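Local coordinates for protein insect group II chitinase (Ostrinia furnacalis, PDB 5Y2A) that probably hydrolyses the beta-1,4 linkages of chitin as the second catalytic domain of a family 18 glycoside hydrolase in insects, at residues P29-H34 with P361-I366; L347-F350 with Y354-C357. All blocks are in the same frame, centred on the assembly; numbering follows the deposited sequence. Where two conformers were deposited one is given.

Interaction 1 (P29-H34 with P361-I366); sequences PELCTH and PLLTTI
Leu-31 meets Leu-363 and Thr-364 where the first loop of the family 18 TIM barrel lies against helix 361-371. The loop runs from strand 4-10 to strand 34-42, and residues 29-31 form a short 3-10 turn in it. The helix comes from the far end of the chain, so the contact joins the start of the barrel to its last helix. It is mainly apolar.

Leu-31 has the most surface buried, and its CB points toward the helix. CB of Leu-31 sits 3.5 Å from CD2 of Leu-363, the closest approach between the two segments. CD1 of Leu-31 bridges two neighbours: it lies 4.0 Å from CD2 of Leu-363 and at a similar range from OG1 of Thr-364.

Leu-363 reaches out from the helix with CG anti to its backbone N (chi1 -174°). This carries the branch toward Leu-31, and both methyls also come near the carbonyl oxygen of Leu-31. CD1 of Leu-363 is 3.7 Å from O of Leu-31. That oxygen is not left to apolar neighbours alone, because ND2 of Asn-367, one turn further along the helix, hydrogen-bonds to it and also to O of Leu-363. The Leu-363 side chain also packs on Phe-247 of strand 241-254 and on Val-5 and Cys-7 of strand 4-10, where Cys-7 forms a disulfide with Cys-32 that ties the loop to the barrel. The side chain thus lies between the loop and the barrel wall.

Thr-364 adds a smaller share. Its OG1 is hydrogen-bonded to O of Ala-360, and toward Leu-31 it makes only packing contact. At the other end of the contact, SG of Cys-32 lies 4.4 Å from CD2 of Leu-363.

Interaction 2 (L347-F350 with Y354-C357); sequences LDDF and YCGC
Asp-349 reaches across a tight loop to the backbone of Tyr-354 and Cys-355. The loop follows barrel strand 339-343 and leads into helix 361-371. Asp-349 is the centre of an inverse gamma turn, and its CB points toward residues 354-357.

CB of Asp-349 lies 3.5 Å from SG of Cys-355. CG is anti to the backbone N (chi1 -172°), which extends the carboxylate toward the two amides. OD1 takes a weak hydrogen bond from N of Tyr-354. OD1 of Asp-349 also lies near the plane of the Tyr-354 ring, at its edge, 3.4 Å from CD1 of Tyr-354. The carboxylate and ring planes stand 80° apart.

OD2 is gripped more firmly. N of Cys-355 donates to OD2 of Asp-349 at 2.8 Å, with an N-H...O angle of 160°. This donor comes from above the carboxylate plane. N of Tyr-354 reaches OD2 of Asp-349 at 3.2 Å, on the syn side and nearer the plane. Both amides approach from the same face. A water oxygen gives OD2 of Asp-349 a third hydrogen bond at 2.8 Å and accepts one from N of Cys-357, so the carboxylate is linked to a third backbone amide. These donors would be expected to stabilise a negative charge on the buried acid. With an alanine here, the amides of Tyr-354 and Cys-355 would probably lose their carboxylate acceptor, and the water its link from Asp-349 to Cys-357.

Two disulfides tie the second segment to other parts of the chain, Cys-355 to Cys-288 of helix 284-292 and Cys-357 to Cys-379. The side chains of Asp-349 and Tyr-354 rest on Tyr-285 of that helix, while Asp-349 also touches Pro-361 at the start of helix 361-371. The loop thus touches both helices, beyond the end of strand 339-343.

How the interactions relate
Both contacts are partly buried and involve the C-terminal end of the fold, but they hold different elements. Interaction 1 brings together parts far apart in sequence and is chiefly apolar packing against the barrel. Interaction 2 is local, lies further from the centre of the chain and depends on a carboxylate, backbone amides and a water. It is nested within the long loop that interaction 1 closes. The two meet at Asp-348, whose OD2 and OD1 probably accept hydrogen bonds from N of Leu-363 and N of Leu-362, at the first turn of helix 361-371. Cysteines bonded elsewhere add covalent ties to both contacts.

Interaction 1 (P29-H34 with P361-I366)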
loop_
_atom_site.group_PDB
_atom_site.type_symbol
_atom_site.label_atom_id
_atom_site.label_comp_id
_atom_site.label_asym_id
_atom_site.label_seq_id
_atom_site.Cartn_x
_atom_site.Cartn_y
_atom_site.Cartn_z
ATOM N N PRO A 29 -10.585 17.436 22.978
ATOM C CA PRO A 29 -11.526 16.512 23.634
ATOM C C PRO A 29 -12.939 17.050 23.726
ATOM O O PRO A 29 -13.877 16.255 23.877
ATOM C CB PRO A 29 -10.909 16.303 25.026
ATOM C CG PRO A 29 -10.108 17.535 25.264
ATOM C CD PRO A 29 -9.569 17.950 23.912
ATOM N N GLU A 30 -13.127 18.366 23.628
ATOM C CA GLU A 30 -14.472 18.928 23.626
ATOM C C GLU A 30 -15.285 18.468 22.425
ATOM O O GLU A 30 -16.516 18.547 22.458
ATOM C CB GLU A 30 -14.397 20.457 23.609
ATOM C CG GLU A 30 -14.008 21.096 24.924
ATOM C CD GLU A 30 -13.955 22.611 24.825
ATOM O OE1 GLU A 30 -13.859 23.131 23.692
ATOM O OE2 GLU A 30 -14.008 23.282 25.877
ATOM N N LEU A 31 -14.629 17.989 21.369
ATOM C CA LEU A 31 -15.302 17.610 20.135
ATOM C C LEU A 31 -15.600 16.117 20.046
ATOM O O LEU A 31 -16.042 15.649 18.992
ATOM C CB LEU A 31 -14.453 18.049 18.940
ATOM C CG LEU A 31 -14.310 19.562 18.750
ATOM C CD1 LEU A 31 -13.393 19.892 17.569
ATOM C CD2 LEU A 31 -15.682 20.206 18.565
ATOM N N CYS A 32 -15.370 15.363 21.119
ATOM C CA CYS A 32 -15.617 13.927 21.133
ATOM C C CYS A 32 -16.310 13.552 22.431
ATOM O O CYS A 32 -16.011 14.121 23.480
ATOM C CB CYS A 32 -14.312 13.124 21.018
ATOM S SG CYS A 32 -13.281 13.567 19.605
ATOM N N THR A 33 -17.224 12.585 22.361
ATOM C CA THR A 33 -17.685 11.931 23.579
ATOM C C THR A 33 -16.893 10.667 23.862
ATOM O O THR A 33 -16.712 10.290 25.027
ATOM C CB THR A 33 -19.176 11.584 23.481
ATOM O OG1 THR A 33 -19.384 10.622 22.437
ATOM C CG2 THR A 33 -19.997 12.833 23.182
ATOM N N HIS A 34 -16.406 10.022 22.808
ATOM C CA HIS A 34 -15.618 8.807 22.897
ATOM C C HIS A 34 -14.486 8.903 21.887
ATOM O O HIS A 34 -14.686 9.400 20.776
ATOM C CB HIS A 34 -16.476 7.560 22.619
ATOM C CG HIS A 34 -17.666 7.429 23.522
ATOM N ND1 HIS A 34 -18.775 8.240 23.413
ATOM C CD2 HIS A 34 -17.916 6.585 24.550
ATOM C CE1 HIS A 34 -19.656 7.905 24.339
ATOM N NE2 HIS A 34 -19.161 6.900 25.040
ATOM N N PRO A 361 -13.271 21.618 10.817
ATOM C CA PRO A 361 -14.632 22.012 10.406
ATOM C C PRO A 361 -15.615 20.856 10.326
ATOM O O PRO A 361 -16.768 21.007 10.742
ATOM C CB PRO A 361 -14.406 22.664 9.036
ATOM C CG PRO A 361 -13.110 22.086 8.539
ATOM C CD PRO A 361 -12.273 21.904 9.770
ATOM N N LEU A 362 -15.204 19.704 9.795
ATOM C CA LEU A 362 -16.130 18.581 9.684
ATOM C C LEU A 362 -16.566 18.085 11.058
ATOM O O LEU A 362 -17.756 17.856 11.301
ATOM C CB LEU A 362 -15.494 17.449 8.873
ATOM C CG LEU A 362 -15.144 17.743 7.407
ATOM C CD1 LEU A 362 -14.524 16.508 6.743
ATOM C CD2 LEU A 362 -16.357 18.223 6.606
ATOM N N LEU A 363 -15.615 17.916 11.978
ATOM C CA LEU A 363 -15.972 17.431 13.308
ATOM C C LEU A 363 -16.779 18.470 14.080
ATOM O O LEU A 363 -17.684 18.121 14.849
ATOM C CB LEU A 363 -14.706 17.041 14.075
ATOM C CG LEU A 363 -14.901 16.383 15.441
ATOM C CD1 LEU A 363 -15.677 15.081 15.304
ATOM C CD2 LEU A 363 -13.551 16.143 16.102
ATOM N N THR A 364 -16.458 19.749 13.908
ATOM C CA THR A 364 -17.230 20.803 14.564
ATOM C C THR A 364 -18.675 20.809 14.077
ATOM O O THR A 364 -19.608 20.981 14.873
ATOM C CB THR A 364 -16.565 22.156 14.313
ATOM O OG1 THR A 364 -15.252 22.141 14.885
ATOM C CG2 THR A 364 -17.373 23.286 14.932
ATOM N N THR A 365 -18.877 20.618 12.771
ATOM C CA THR A 365 -20.226 20.552 12.217
ATOM C C THR A 365 -21.038 19.419 12.843
ATOM O O THR A 365 -22.217 19.603 13.178
ATOM C CB THR A 365 -20.147 20.392 10.696
ATOM O OG1 THR A 365 -19.561 21.570 10.123
ATOM C CG2 THR A 365 -21.525 20.167 10.108
ATOM N N ILE A 366 -20.427 18.242 13.016
ATOM C CA ILE A 366 -21.131 17.116 13.629
ATOM C C ILE A 366 -21.477 17.417 15.090
ATOM O O ILE A 366 -22.579 17.098 15.560
ATOM C CB ILE A 366 -20.293 15.828 13.480
ATOM C CG1 ILE A 366 -20.228 15.420 11.999
ATOM C CG2 ILE A 366 -20.867 14.704 14.335
ATOM C CD1 ILE A 366 -19.264 14.278 11.688
#

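Interaction 2 (L347-F350 with Y354-C357)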
loop_
_atom_site.group_PDB
_atom_site.type_symbol
_atom_site.label_atom_id
_atom_site.label_comp_id
_atom_site.label_asym_id
_atom_site.label_seq_id
_atom_site.Cartn_x
_atom_site.Cartn_y
_atom_site.Cartn_z
ATOM N N LEU A 347 -7.721 13.544 9.440
ATOM C CA LEU A 347 -7.985 13.816 8.033
ATOM C C LEU A 347 -8.893 15.016 7.826
ATOM O O LEU A 347 -8.932 15.560 6.716
ATOM C CB LEU A 347 -8.593 12.579 7.360
ATOM C CG LEU A 347 -7.713 11.330 7.526
ATOM C CD1 LEU A 347 -8.475 10.067 7.112
ATOM C CD2 LEU A 347 -6.392 11.464 6.745
ATOM N N ASP A 348 -9.618 15.423 8.868
ATOM C CA ASP A 348 -10.265 16.727 8.941
ATOM C C ASP A 348 -9.212 17.819 8.769
ATOM O O ASP A 348 -8.013 17.581 8.911
ATOM C CB ASP A 348 -10.958 16.868 10.304
ATOM C CG ASP A 348 -12.094 17.894 10.329
ATOM O OD1 ASP A 348 -12.331 18.625 9.345
ATOM O OD2 ASP A 348 -12.756 17.968 11.384
ATOM N N ASP A 349 -9.663 19.039 8.482
ATOM C CA ASP A 349 -8.745 20.180 8.473
ATOM C C ASP A 349 -8.510 20.620 9.919
ATOM O O ASP A 349 -8.939 21.687 10.362
ATOM C CB ASP A 349 -9.289 21.319 7.619
ATOM C CG ASP A 349 -8.280 22.442 7.433
ATOM O OD1 ASP A 349 -7.066 22.173 7.538
ATOM O OD2 ASP A 349 -8.693 23.592 7.168
ATOM N N PHE A 350 -7.809 19.754 10.667
ATOM C CA PHE A 350 -7.697 19.949 12.111
ATOM C C PHE A 350 -6.860 21.180 12.459
ATOM O O PHE A 350 -7.049 21.766 13.531
ATOM C CB PHE A 350 -7.132 18.686 12.785
ATOM C CG PHE A 350 -5.704 18.361 12.408
ATOM C CD1 PHE A 350 -5.415 17.649 11.256
ATOM C CD2 PHE A 350 -4.652 18.738 13.235
ATOM C CE1 PHE A 350 -4.092 17.346 10.914
ATOM C CE2 PHE A 350 -3.333 18.441 12.905
ATOM C CZ PHE A 350 -3.054 17.743 11.743
ATOM N N TYR A 354 -6.088 24.803 5.809
ATOM C CA TYR A 354 -6.314 24.422 4.416
ATOM C C TYR A 354 -7.661 24.871 3.871
ATOM O O TYR A 354 -7.754 25.249 2.699
ATOM C CB TYR A 354 -6.206 22.902 4.256
ATOM C CG TYR A 354 -4.809 22.354 4.403
ATOM C CD1 TYR A 354 -4.256 22.146 5.659
ATOM C CD2 TYR A 354 -4.041 22.043 3.286
ATOM C CE1 TYR A 354 -2.976 21.644 5.801
ATOM C CE2 TYR A 354 -2.763 21.531 3.417
ATOM C CZ TYR A 354 -2.236 21.339 4.676
ATOM O OH TYR A 354 -0.966 20.838 4.810
ATOM N N CYS A 355 -8.717 24.807 4.675
ATOM C CA CYS A 355 -10.059 25.102 4.194
ATOM C C CYS A 355 -10.547 26.502 4.548
ATOM O O CYS A 355 -11.538 26.952 3.967
ATOM C CB CYS A 355 -11.056 24.061 4.721
ATOM S SG CYS A 355 -10.547 22.328 4.461
ATOM N N GLY A 356 -9.896 27.191 5.478
ATOM C CA GLY A 356 -10.357 28.512 5.869
ATOM C C GLY A 356 -11.698 28.515 6.565
ATOM O O GLY A 356 -12.414 29.519 6.512
ATOM N N CYS A 357 -12.039 27.415 7.235
ATOM C CA CYS A 357 -13.333 27.212 7.874
ATOM C C CYS A 357 -13.194 27.003 9.379
ATOM O O CYS A 357 -14.083 26.425 10.010
ATOM C CB CYS A 357 -14.040 26.016 7.232
ATOM S SG CYS A 357 -15.783 25.838 7.637
HETATM O O HOH W 1 -10.915 25.004 8.007
#